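Aminomethyltransferase (Bartonella henselae, PDB 3GIR) belongs to the aminomethyltransferase (T-protein) family and joins a domain of the folate-binding type to a C-terminal beta-barrel domain. Local coordinates at residues L127-L132 with V143-N148; M84-V89 with L170-L175; N333-V338 with Y355-W360; A325-N330 with T365-E370. All coordinates share one frame; numbering follows the deposited sequence. Where two conformers were deposited one is given.

The four contacts illustrate how a two-domain protein is built from contacts between strands and the loops that join them, two in each family region. Contacts 1 and 2 belong to the folate-binding family region, with centres 11 Å apart, and meet where strands 139-144 and 85-90 lie side by side in one antiparallel sheet; along the chain, contact 1 is nested inside the loop that contact 2 closes. Contacts 3 and 4 repeat that nesting in the C-terminal barrel, their centres 8 Å apart on neighbouring strands 334-344 and 326-328. The two pairs follow in series, with 27 to 40 Å between their centres. The contacts of each family region are thus formed within it, and only contact 4 joins the two edges of a sheet.

Contact 1: L127-L132 with V143-N148; sequences LDDLIL and VANAGN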
loop_
_atom_site.group_PDB
_atom_site.type_symbol
_atom_site.label_atom_id
_atom_site.label_comp_id
_atom_site.label_asym_id
_atom_site.label_seq_id
_atom_site.Cartn_x
_atom_site.Cartn_y
_atom_site.Cartn_z
ATOM N N LEU A 127 -2.241 9.611 9.241
ATOM C CA LEU A 127 -3.678 9.479 8.948
ATOM C C LEU A 127 -3.928 8.475 7.795
ATOM O O LEU A 127 -4.928 7.769 7.804
ATOM C CB LEU A 127 -4.256 10.845 8.519
ATOM C CG LEU A 127 -4.187 11.876 9.676
ATOM C CD1 LEU A 127 -4.465 13.349 9.214
ATOM C CD2 LEU A 127 -5.270 11.444 10.738
ATOM N N ASP A 128 -3.043 8.470 6.812
ATOM C CA ASP A 128 -3.096 7.564 5.654
ATOM C C ASP A 128 -1.786 7.634 4.939
ATOM O O ASP A 128 -1.124 8.671 4.924
ATOM C CB ASP A 128 -4.237 7.889 4.677
ATOM C CG ASP A 128 -4.699 6.649 3.856
ATOM O OD1 ASP A 128 -4.217 5.542 4.205
ATOM O OD2 ASP A 128 -5.392 6.856 2.813
ATOM N N ASP A 129 -1.402 6.529 4.325
ATOM C CA ASP A 129 -0.286 6.589 3.372
ATOM C C ASP A 129 -0.859 6.676 1.969
ATOM O O ASP A 129 -2.016 6.259 1.741
ATOM C CB ASP A 129 0.768 5.500 3.562
ATOM C CG ASP A 129 0.308 4.125 3.458
ATOM O OD1 ASP A 129 -0.911 3.783 3.483
ATOM O OD2 ASP A 129 1.288 3.276 3.387
ATOM N N LEU A 130 -0.101 7.332 1.081
ATOM C CA LEU A 130 -0.692 7.768 -0.202
ATOM C C LEU A 130 0.383 7.662 -1.253
ATOM O O LEU A 130 1.533 7.738 -0.919
ATOM C CB LEU A 130 -1.116 9.273 -0.048
ATOM C CG LEU A 130 -2.126 9.754 0.974
ATOM C CD1 LEU A 130 -2.217 11.287 1.211
ATOM C CD2 LEU A 130 -3.532 9.253 0.597
ATOM N N ILE A 131 0.015 7.603 -2.538
ATOM C CA ILE A 131 0.922 7.818 -3.624
ATOM C C ILE A 131 0.447 9.055 -4.366
ATOM O O ILE A 131 -0.748 9.181 -4.758
ATOM C CB ILE A 131 1.005 6.657 -4.641
ATOM C CG1 ILE A 131 1.198 5.323 -3.923
ATOM C CG2 ILE A 131 2.013 6.969 -5.725
ATOM C CD1 ILE A 131 2.520 5.256 -3.219
ATOM N N LEU A 132 1.400 9.993 -4.533
ATOM C CA LEU A 132 1.188 11.272 -5.238
ATOM C C LEU A 132 1.910 11.212 -6.591
ATOM O O LEU A 132 3.100 10.885 -6.625
ATOM C CB LEU A 132 1.777 12.397 -4.403
ATOM C CG LEU A 132 1.787 13.810 -5.050
ATOM C CD1 LEU A 132 0.407 14.387 -5.253
ATOM C CD2 LEU A 132 2.615 14.767 -4.256
ATOM N N VAL A 143 -3.610 8.601 -4.698
ATOM C CA VAL A 143 -4.381 7.366 -4.449
ATOM C C VAL A 143 -4.408 7.085 -2.960
ATOM O O VAL A 143 -3.334 6.958 -2.359
ATOM C CB VAL A 143 -3.738 6.192 -5.243
ATOM C CG1 VAL A 143 -4.549 4.895 -5.012
ATOM C CG2 VAL A 143 -3.726 6.442 -6.783
ATOM N N ALA A 144 -5.626 6.982 -2.418
ATOM C CA ALA A 144 -5.927 6.857 -0.981
ATOM C C ALA A 144 -6.389 5.463 -0.683
ATOM O O ALA A 144 -7.056 4.830 -1.514
ATOM C CB ALA A 144 -7.035 7.836 -0.587
ATOM N N ASN A 145 -6.119 4.992 0.525
ATOM C CA ASN A 145 -6.652 3.693 0.914
ATOM C C ASN A 145 -8.128 3.656 1.115
ATOM O O ASN A 145 -8.726 4.634 1.571
ATOM C CB ASN A 145 -5.960 3.300 2.243
ATOM C CG ASN A 145 -4.596 2.826 2.055
ATOM O OD1 ASN A 145 -3.588 3.530 2.451
ATOM N ND2 ASN A 145 -4.469 1.661 1.417
ATOM N N ALA A 146 -8.741 2.482 0.909
ATOM C CA ALA A 146 -10.163 2.322 1.008
ATOM C C ALA A 146 -10.770 2.806 2.323
ATOM O O ALA A 146 -11.753 3.549 2.322
ATOM C CB ALA A 146 -10.516 0.853 0.728
ATOM N N GLY A 147 -10.193 2.405 3.415
ATOM C CA GLY A 147 -10.803 2.737 4.716
ATOM C C GLY A 147 -10.759 4.192 5.102
ATOM O O GLY A 147 -11.479 4.658 5.985
ATOM N N ASN A 148 -9.858 4.905 4.455
ATOM C CA ASN A 148 -9.545 6.273 4.767
ATOM C C ASN A 148 -9.934 7.268 3.731
ATOM O O ASN A 148 -9.654 8.454 3.873
ATOM C CB ASN A 148 -8.018 6.413 4.989
ATOM C CG ASN A 148 -7.487 5.537 6.103
ATOM O OD1 ASN A 148 -6.426 4.899 5.969
ATOM N ND2 ASN A 148 -8.220 5.467 7.177
#
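Asp128 grips the chain of 143-148 where regular strand pairing has given out. Its chi1 of -154° turns the carboxylate away from the backbone N and across the start of the loop, and OD2 accepts the backbone N-H of Asn145 at 3.0 Å on its syn lone pair. The side chains of Asn145 and Asn148 close in on the same carboxylate, and CB of Asn148 lies 3.4 Å from Asp128 OD2, so this end is compact and polar. Asp129 also turns its OD1 toward Asn145, while its OD2 is hydrogen-bonded to the Tyr116 hydroxyl. Next along, the CD2 branch of Leu130 packs against Ala144, 4.0 Å from its CB. The other end is looser. Val143 N binds Ile131 O at 2.9 Å, but the return bond from Ile131 N to Val143 O is weak at 3.4 Å. Here the Ile131 and Val143 side chains share a partly exposed face and stay farther apart. Within the five-stranded antiparallel sheet, strand 114-120 flanks 126-136 and strand 85-90 flanks 139-144, while Asp152 of helix 149-159 packs on the face that carries Leu130 and Ala144, its carboxylate close to the like-charged one of Asp128.

Contact 2: M84-V89 with L170-L175; sequences MKLIAV and LERVLL
Arg172 meets Leu86 through the aliphatic part of its side chain, CG lying 4.2 Å from Leu86 CD2, while its flat guanidinium turns back over its own segment. One face of that group rests on Leu170 CB, which sits over its centre; at the edge, nearly in plane, NH1 donates to Glu171 O at 2.8 Å. Across the segments, Leu170 N gives Leu86 O a nearly straight bond of 2.9 Å (170° at the hydrogen). Leu170 CD1 packs against both Leu86 CB and Ala88 CB, and at the far end CD2 of Leu174 touches Met84 CB at 3.8 Å. Lys85 starts out away from the partner, but a bend at chi2 (72°) swings the chain round, and NZ makes a weak bond to Leu170 O. Three waters lie between the backbones: one is within hydrogen-bonding distance of Met84 O and Arg172 O, another accepts from Lys85 NZ and Arg172 N, and a third takes the N-H of Leu86 and donates to Leu170 O at 2.8 Å. As the chain leaves strand 166-169, the edge partner of 85-90, for strand 173-178 of the other sheet, direct bonding gives way to water and leucine packing.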
loop_
_atom_site.group_PDB
_atom_site.type_symbol
_atom_site.label_atom_id
_atom_site.label_comp_id
_atom_site.label_asym_id
_atom_site.label_seq_id
_atom_site.Cartn_x
_atom_site.Cartn_y
_atom_site.Cartn_z
ATOM N N MET A 84 -9.999 1.327 -3.471
ATOM C CA MET A 84 -9.086 2.475 -3.336
ATOM C C MET A 84 -9.707 3.674 -4.038
ATOM O O MET A 84 -10.623 3.535 -4.842
ATOM C CB MET A 84 -7.728 2.212 -4.003
ATOM C CG MET A 84 -6.967 0.953 -3.550
ATOM S SD MET A 84 -6.436 0.859 -1.804
ATOM C CE MET A 84 -4.897 1.677 -1.796
ATOM N N LYS A 85 -9.221 4.864 -3.706
ATOM C CA LYS A 85 -9.806 6.119 -4.175
ATOM C C LYS A 85 -8.773 7.017 -4.793
ATOM O O LYS A 85 -7.743 7.282 -4.185
ATOM C CB LYS A 85 -10.537 6.885 -3.047
ATOM C CG LYS A 85 -11.487 7.934 -3.518
ATOM C CD LYS A 85 -12.753 7.300 -4.141
ATOM C CE LYS A 85 -13.747 8.308 -4.600
ATOM N NZ LYS A 85 -14.966 7.584 -5.102
ATOM N N LEU A 86 -9.081 7.473 -5.999
ATOM C CA LEU A 86 -8.268 8.476 -6.699
ATOM C C LEU A 86 -8.845 9.838 -6.368
ATOM O O LEU A 86 -10.077 10.045 -6.463
ATOM C CB LEU A 86 -8.364 8.265 -8.201
ATOM C CG LEU A 86 -7.279 7.357 -8.745
ATOM C CD1 LEU A 86 -7.497 5.966 -8.255
ATOM C CD2 LEU A 86 -7.332 7.485 -10.295
ATOM N N ILE A 87 -7.985 10.733 -5.924
ATOM C CA ILE A 87 -8.335 12.096 -5.692
ATOM C C ILE A 87 -7.434 12.974 -6.582
ATOM O O ILE A 87 -6.200 12.951 -6.475
ATOM C CB ILE A 87 -8.081 12.410 -4.234
ATOM C CG1 ILE A 87 -9.016 11.618 -3.305
ATOM C CG2 ILE A 87 -8.333 13.928 -3.932
ATOM C CD1 ILE A 87 -8.663 11.636 -1.773
ATOM N N ALA A 88 -8.076 13.758 -7.461
ATOM C CA ALA A 88 -7.345 14.731 -8.309
ATOM C C ALA A 88 -7.162 16.039 -7.555
ATOM O O ALA A 88 -8.050 16.484 -6.763
ATOM C CB ALA A 88 -8.066 14.991 -9.599
ATOM N N VAL A 89 -6.010 16.635 -7.760
ATOM C CA VAL A 89 -5.704 17.933 -7.132
ATOM C C VAL A 89 -5.264 18.828 -8.316
ATOM O O VAL A 89 -4.294 18.528 -8.978
ATOM C CB VAL A 89 -4.614 17.722 -6.120
ATOM C CG1 VAL A 89 -4.087 19.083 -5.589
ATOM C CG2 VAL A 89 -5.128 16.769 -4.967
ATOM N N LEU A 170 -12.611 11.080 -7.445
ATOM C CA LEU A 170 -12.988 10.528 -8.726
ATOM C C LEU A 170 -13.710 9.208 -8.582
ATOM O O LEU A 170 -13.442 8.417 -7.642
ATOM C CB LEU A 170 -11.773 10.368 -9.593
ATOM C CG LEU A 170 -10.851 11.561 -9.881
ATOM C CD1 LEU A 170 -9.690 11.249 -10.798
ATOM C CD2 LEU A 170 -11.671 12.695 -10.491
ATOM N N GLU A 171 -14.625 8.960 -9.514
ATOM C CA GLU A 171 -15.298 7.653 -9.622
ATOM C C GLU A 171 -14.571 6.812 -10.670
ATOM O O GLU A 171 -14.570 7.127 -11.851
ATOM C CB GLU A 171 -16.762 7.828 -10.026
ATOM C CG GLU A 171 -17.540 6.539 -9.951
ATOM C CD GLU A 171 -19.068 6.700 -9.914
ATOM O OE1 GLU A 171 -19.585 7.592 -10.635
ATOM O OE2 GLU A 171 -19.757 5.918 -9.185
ATOM N N ARG A 172 -13.912 5.764 -10.191
ATOM C CA ARG A 172 -13.101 4.932 -11.053
ATOM C C ARG A 172 -13.083 3.503 -10.647
ATOM O O ARG A 172 -13.278 3.149 -9.470
ATOM C CB ARG A 172 -11.629 5.406 -10.962
ATOM C CG ARG A 172 -11.324 6.798 -11.457
ATOM C CD ARG A 172 -11.402 6.941 -12.908
ATOM N NE ARG A 172 -11.054 8.284 -13.382
ATOM C CZ ARG A 172 -11.906 9.285 -13.564
ATOM N NH1 ARG A 172 -13.178 9.149 -13.260
ATOM N NH2 ARG A 172 -11.505 10.467 -14.043
ATOM N N VAL A 173 -12.807 2.637 -11.617
ATOM C CA VAL A 173 -12.303 1.282 -11.337
ATOM C C VAL A 173 -10.816 1.383 -11.329
ATOM O O VAL A 173 -10.233 2.117 -12.108
ATOM C CB VAL A 173 -12.834 0.256 -12.362
ATOM C CG1 VAL A 173 -11.939 -1.001 -12.477
ATOM C CG2 VAL A 173 -14.252 -0.098 -11.995
ATOM N N LEU A 174 -10.181 0.624 -10.444
ATOM C CA LEU A 174 -8.753 0.542 -10.344
ATOM C C LEU A 174 -8.387 -0.939 -10.345
ATOM O O LEU A 174 -8.893 -1.730 -9.512
ATOM C CB LEU A 174 -8.211 1.189 -9.047
ATOM C CG LEU A 174 -6.659 1.332 -8.953
ATOM C CD1 LEU A 174 -6.040 2.243 -9.980
ATOM C CD2 LEU A 174 -6.384 1.836 -7.516
ATOM N N LEU A 175 -7.524 -1.334 -11.275
ATOM C CA LEU A 175 -7.045 -2.717 -11.439
ATOM C C LEU A 175 -5.550 -2.699 -11.268
ATOM O O LEU A 175 -4.911 -1.838 -11.798
ATOM C CB LEU A 175 -7.381 -3.303 -12.808
ATOM C CG LEU A 175 -8.848 -3.277 -13.195
ATOM C CD1 LEU A 175 -9.047 -3.689 -14.667
ATOM C CD2 LEU A 175 -9.577 -4.218 -12.307
HETATM O O HOH W 1 -11.433 3.825 -7.450
HETATM O O HOH W 2 -14.512 5.286 -7.254
HETATM O O HOH W 3 -11.306 6.546 -7.507
#

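Contact 3: N333-V338 with Y355-W360; sequences NRIGVV and YVPVAW
Ile335 sets its CD1 methyl squarely over the five-membered ring of Trp360, a CH-pi contact 3.8 Å from the ring centroid and only 4° off its normal. This follows from chi1 of 60°, which puts CG1 between the backbone N and the carbonyl carbon, and from an extended chi2 that carries CD1 out to the indole; CG2 reaches the far rim of the six-membered ring, 4.2 Å from CH2. The backbone of Trp360 is held in a 3-10 turn by the bond from its N to Pro357 O, 2.9 Å.

Plain apolar packing adds Pro357. Its CD lies 3.7 Å from Ile335 CB, so the proline ring packs against the same isoleucine that lies over the tryptophan.

The hydrogen bonds belong to one antiparallel pair. Tyr355 N donates to Val337 O at 3.0 Å, and Val337 N returns a bond to Tyr355 O at 3.2 Å. The Tyr355 carbonyl is also approached by Gly336 CA, a CA-H...O contact of 3.2 Å, the two backbones drawing close where glycine has no side chain. Beyond the segments, the Tyr355 hydroxyl bonds to Asp266 O, which links this strand to the folate-binding family region, and Arg308 makes a cation-pi contact with its ring.

Strands 334-344 and 349-356 form a beta hairpin of the C-terminal antiparallel barrel. Ile335 and Gly336 both face Leu327 of the next strand, the signature of a classic beta bulge.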
loop_
_atom_site.group_PDB
_atom_site.type_symbol
_atom_site.label_atom_id
_atom_site.label_comp_id
_atom_site.label_asym_id
_atom_site.label_seq_id
_atom_site.Cartn_x
_atom_site.Cartn_y
_atom_site.Cartn_z
ATOM N N ASN A 333 7.319 -9.991 30.198
ATOM C CA ASN A 333 6.792 -8.633 30.188
ATOM C C ASN A 333 6.293 -8.334 28.785
ATOM O O ASN A 333 6.967 -8.691 27.810
ATOM C CB ASN A 333 7.865 -7.598 30.550
ATOM C CG ASN A 333 8.554 -7.931 31.856
ATOM O OD1 ASN A 333 9.798 -8.092 31.923
ATOM N ND2 ASN A 333 7.736 -8.166 32.872
ATOM N N ARG A 334 5.103 -7.748 28.694
ATOM C CA ARG A 334 4.542 -7.352 27.416
ATOM C C ARG A 334 5.449 -6.253 26.833
ATOM O O ARG A 334 5.777 -5.287 27.519
ATOM C CB ARG A 334 3.094 -6.905 27.580
ATOM C CG ARG A 334 2.398 -6.684 26.319
ATOM C CD ARG A 334 1.142 -5.828 26.392
ATOM N NE ARG A 334 0.975 -5.322 25.016
ATOM C CZ ARG A 334 -0.108 -5.456 24.253
ATOM N NH1 ARG A 334 -1.219 -6.021 24.730
ATOM N NH2 ARG A 334 -0.080 -4.975 23.004
ATOM N N ILE A 335 5.864 -6.365 25.540
ATOM C CA ILE A 335 6.713 -5.391 24.906
ATOM C C ILE A 335 6.181 -4.906 23.559
ATOM O O ILE A 335 6.632 -3.916 23.078
ATOM C CB ILE A 335 8.156 -5.921 24.688
ATOM C CG1 ILE A 335 8.175 -7.154 23.820
ATOM C CG2 ILE A 335 8.827 -6.154 26.068
ATOM C CD1 ILE A 335 9.534 -7.584 23.302
ATOM N N GLY A 336 5.187 -5.578 22.992
ATOM C CA GLY A 336 4.736 -5.142 21.675
ATOM C C GLY A 336 3.641 -6.009 21.135
ATOM O O GLY A 336 2.948 -6.655 21.900
ATOM N N VAL A 337 3.474 -6.025 19.826
ATOM C CA VAL A 337 2.323 -6.674 19.191
ATOM C C VAL A 337 2.646 -6.986 17.737
ATOM O O VAL A 337 3.409 -6.228 17.095
ATOM C CB VAL A 337 1.062 -5.784 19.282
ATOM C CG1 VAL A 337 1.171 -4.563 18.452
ATOM C CG2 VAL A 337 -0.209 -6.660 19.034
ATOM N N VAL A 338 2.129 -8.100 17.222
ATOM C CA VAL A 338 2.147 -8.404 15.836
ATOM C C VAL A 338 1.058 -7.625 15.144
ATOM O O VAL A 338 -0.109 -7.685 15.561
ATOM C CB VAL A 338 1.925 -9.905 15.598
ATOM C CG1 VAL A 338 1.775 -10.299 14.116
ATOM C CG2 VAL A 338 3.062 -10.728 16.278
ATOM N N TYR A 355 5.532 -4.421 16.128
ATOM C CA TYR A 355 6.206 -3.392 16.913
ATOM C C TYR A 355 6.852 -3.983 18.108
ATOM O O TYR A 355 6.240 -4.745 18.833
ATOM C CB TYR A 355 5.291 -2.243 17.342
ATOM C CG TYR A 355 4.997 -1.294 16.180
ATOM C CD1 TYR A 355 5.782 -0.181 15.933
ATOM C CD2 TYR A 355 3.966 -1.569 15.291
ATOM C CE1 TYR A 355 5.546 0.645 14.884
ATOM C CE2 TYR A 355 3.735 -0.702 14.206
ATOM C CZ TYR A 355 4.537 0.377 14.014
ATOM O OH TYR A 355 4.367 1.241 12.906
ATOM N N VAL A 356 8.100 -3.567 18.341
ATOM C CA VAL A 356 8.878 -3.909 19.549
ATOM C C VAL A 356 9.542 -2.596 20.008
ATOM O O VAL A 356 9.763 -1.667 19.238
ATOM C CB VAL A 356 9.877 -5.036 19.291
ATOM C CG1 VAL A 356 9.174 -6.368 18.895
ATOM C CG2 VAL A 356 10.987 -4.602 18.270
ATOM N N PRO A 357 9.972 -2.536 21.289
ATOM C CA PRO A 357 10.694 -1.365 21.700
ATOM C C PRO A 357 12.057 -1.331 21.057
ATOM O O PRO A 357 12.594 -2.360 20.588
ATOM C CB PRO A 357 10.794 -1.557 23.232
ATOM C CG PRO A 357 9.809 -2.612 23.576
ATOM C CD PRO A 357 9.836 -3.502 22.371
ATOM N N VAL A 358 12.648 -0.138 21.040
ATOM C CA VAL A 358 13.926 0.023 20.357
ATOM C C VAL A 358 15.017 -0.948 20.810
ATOM O O VAL A 358 15.805 -1.444 20.000
ATOM C CB VAL A 358 14.363 1.528 20.393
ATOM C CG1 VAL A 358 14.688 2.010 21.770
ATOM C CG2 VAL A 358 15.538 1.795 19.413
ATOM N N ALA A 359 15.030 -1.256 22.096
ATOM C CA ALA A 359 16.003 -2.233 22.622
ATOM C C ALA A 359 15.992 -3.632 22.056
ATOM O O ALA A 359 16.963 -4.339 22.142
ATOM C CB ALA A 359 15.963 -2.296 24.192
ATOM N N TRP A 360 14.871 -4.013 21.430
ATOM C CA TRP A 360 14.694 -5.316 20.843
ATOM C C TRP A 360 14.754 -5.309 19.338
ATOM O O TRP A 360 14.485 -6.347 18.713
ATOM C CB TRP A 360 13.328 -5.871 21.243
ATOM C CG TRP A 360 13.283 -6.514 22.690
ATOM C CD1 TRP A 360 13.420 -7.828 22.986
ATOM C CD2 TRP A 360 13.113 -5.830 23.897
ATOM N NE1 TRP A 360 13.399 -7.999 24.345
ATOM C CE2 TRP A 360 13.174 -6.783 24.931
ATOM C CE3 TRP A 360 12.952 -4.495 24.231
ATOM C CZ2 TRP A 360 13.063 -6.437 26.282
ATOM C CZ3 TRP A 360 12.815 -4.142 25.582
ATOM C CH2 TRP A 360 12.846 -5.137 26.585
#

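Contact 4: A325-N330 with T365-E370; sequences AVLFDN and TEVFTE
Phe328 and Phe368 face each other across a single antiparallel bridge and hold matching conformations. Each has CG anti to its own carbonyl carbon (chi1 -59° and -54°), with the ring turned roughly perpendicular about chi2. Each ring therefore offers an edge to the other residue's carbonyl: Phe328 CD2 lies 3.6 Å from Phe368 O, and Phe368 CD2 is equally close to Phe328 O. The same oxygens accept the backbone bonds of the pair, Phe328 N to Phe368 O at 2.7 Å and Phe368 N to Phe328 O at 3.0 Å. Farther out on the Phe368 ring, CE2 meets Asn330 CA obliquely at 3.7 Å.

Thr369 extends the pairing with its side chain. Its rotamer, chi1 -163°, places OG1 opposite its own N and within reach of Val326 O, to which the hydroxyl donates at 2.8 Å, somewhat tilted from the carbonyl plane. On the side of Leu327, the CD2 methyl meets CG2 of Val367 at 4.1 Å.

Strands 326-328 and 366-371 are the outermost strands of the six-stranded antiparallel sheet, and their bridge brings its two edges together, as expected of a closed barrel. Inward, Leu327 and Val367 both pack on Leu313 of strand 309-315. Lys375 of strand 374-381 makes a cation-pi contact with Phe368, and strand 334-344 runs alongside 326-328.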
loop_
_atom_site.group_PDB
_atom_site.type_symbol
_atom_site.label_atom_id
_atom_site.label_comp_id
_atom_site.label_asym_id
_atom_site.label_seq_id
_atom_site.Cartn_x
_atom_site.Cartn_y
_atom_site.Cartn_z
ATOM N N ALA A 325 -1.497 -10.788 17.857
ATOM C CA ALA A 325 -0.686 -11.561 18.800
ATOM C C ALA A 325 0.206 -10.655 19.678
ATOM O O ALA A 325 0.982 -9.839 19.146
ATOM C CB ALA A 325 0.159 -12.540 18.035
ATOM N N VAL A 326 0.148 -10.841 20.994
ATOM C CA VAL A 326 0.882 -9.997 21.890
ATOM C C VAL A 326 2.346 -10.492 21.968
ATOM O O VAL A 326 2.580 -11.683 22.019
ATOM C CB VAL A 326 0.244 -9.991 23.317
ATOM C CG1 VAL A 326 1.086 -9.160 24.216
ATOM C CG2 VAL A 326 -1.211 -9.486 23.209
ATOM N N LEU A 327 3.310 -9.570 21.979
ATOM C CA LEU A 327 4.745 -9.927 22.074
ATOM C C LEU A 327 5.290 -9.608 23.450
ATOM O O LEU A 327 4.990 -8.569 24.020
ATOM C CB LEU A 327 5.545 -9.152 21.063
ATOM C CG LEU A 327 5.242 -9.443 19.613
ATOM C CD1 LEU A 327 6.016 -8.516 18.623
ATOM C CD2 LEU A 327 5.411 -10.930 19.238
ATOM N N PHE A 328 6.027 -10.572 23.947
ATOM C CA PHE A 328 6.659 -10.523 25.266
ATOM C C PHE A 328 8.187 -10.637 25.191
ATOM O O PHE A 328 8.731 -11.219 24.232
ATOM C CB PHE A 328 6.156 -11.724 26.109
ATOM C CG PHE A 328 4.667 -11.738 26.297
ATOM C CD1 PHE A 328 4.070 -11.044 27.340
ATOM C CD2 PHE A 328 3.879 -12.402 25.404
ATOM C CE1 PHE A 328 2.652 -11.033 27.493
ATOM C CE2 PHE A 328 2.482 -12.386 25.538
ATOM C CZ PHE A 328 1.873 -11.710 26.598
ATOM N N ASP A 329 8.854 -10.140 26.235
ATOM C CA ASP A 329 10.294 -10.376 26.371
ATOM C C ASP A 329 10.551 -11.760 26.988
ATOM O O ASP A 329 9.593 -12.507 27.264
ATOM C CB ASP A 329 10.973 -9.198 27.084
ATOM C CG ASP A 329 10.617 -9.093 28.554
ATOM O OD1 ASP A 329 9.980 -9.992 29.089
ATOM O OD2 ASP A 329 10.964 -8.062 29.129
ATOM N N ASN A 330 11.810 -12.104 27.220
ATOM C CA ASN A 330 12.148 -13.423 27.738
ATOM C C ASN A 330 11.737 -13.591 29.209
ATOM O O ASN A 330 11.907 -14.658 29.754
ATOM C CB ASN A 330 13.615 -13.718 27.545
ATOM C CG ASN A 330 14.534 -12.796 28.334
ATOM O OD1 ASN A 330 14.097 -11.774 28.923
ATOM N ND2 ASN A 330 15.831 -13.202 28.404
ATOM N N THR A 365 16.933 -10.729 17.188
ATOM C CA THR A 365 16.444 -10.658 18.593
ATOM C C THR A 365 15.226 -11.608 18.742
ATOM O O THR A 365 14.300 -11.531 17.959
ATOM C CB THR A 365 16.083 -9.300 19.013
ATOM O OG1 THR A 365 17.250 -8.427 18.930
ATOM C CG2 THR A 365 15.541 -9.253 20.428
ATOM N N GLU A 366 15.281 -12.463 19.741
ATOM C CA GLU A 366 14.114 -13.301 20.157
ATOM C C GLU A 366 13.081 -12.488 20.941
ATOM O O GLU A 366 13.382 -11.850 21.965
ATOM C CB GLU A 366 14.566 -14.478 21.023
ATOM C CG GLU A 366 15.497 -15.413 20.379
ATOM C CD GLU A 366 15.903 -16.605 21.276
ATOM O OE1 GLU A 366 15.951 -16.507 22.540
ATOM O OE2 GLU A 366 16.149 -17.646 20.675
ATOM N N VAL A 367 11.815 -12.649 20.489
ATOM C CA VAL A 367 10.633 -12.200 21.221
ATOM C C VAL A 367 9.684 -13.364 21.241
ATOM O O VAL A 367 9.878 -14.354 20.563
ATOM C CB VAL A 367 9.994 -10.921 20.649
ATOM C CG1 VAL A 367 10.997 -9.722 20.668
ATOM C CG2 VAL A 367 9.491 -11.099 19.219
ATOM N N PHE A 368 8.642 -13.239 22.046
ATOM C CA PHE A 368 7.770 -14.397 22.263
ATOM C C PHE A 368 6.299 -14.012 22.247
ATOM O O PHE A 368 5.912 -12.901 22.526
ATOM C CB PHE A 368 8.104 -15.027 23.655
ATOM C CG PHE A 368 9.556 -15.371 23.819
ATOM C CD1 PHE A 368 9.999 -16.590 23.411
ATOM C CD2 PHE A 368 10.473 -14.405 24.253
ATOM C CE1 PHE A 368 11.358 -16.902 23.462
ATOM C CE2 PHE A 368 11.851 -14.693 24.250
ATOM C CZ PHE A 368 12.254 -15.933 23.888
ATOM N N THR A 369 5.518 -15.010 21.884
ATOM C CA THR A 369 4.019 -14.924 22.050
ATOM C C THR A 369 3.511 -16.209 22.679
ATOM O O THR A 369 4.256 -17.132 22.950
ATOM C CB THR A 369 3.361 -14.619 20.691
ATOM O OG1 THR A 369 2.028 -14.148 20.910
ATOM C CG2 THR A 369 3.322 -15.790 19.823
ATOM N N GLU A 370 2.231 -16.257 22.995
ATOM C CA GLU A 370 1.688 -17.412 23.642
ATOM C C GLU A 370 0.689 -18.103 22.709
ATOM O O GLU A 370 -0.178 -17.443 22.142
ATOM C CB GLU A 370 0.964 -16.978 24.880
ATOM C CG GLU A 370 1.814 -16.590 26.034
ATOM C CD GLU A 370 2.586 -17.741 26.737
ATOM O OE1 GLU A 370 1.961 -18.792 27.148
ATOM O OE2 GLU A 370 3.832 -17.547 26.905
#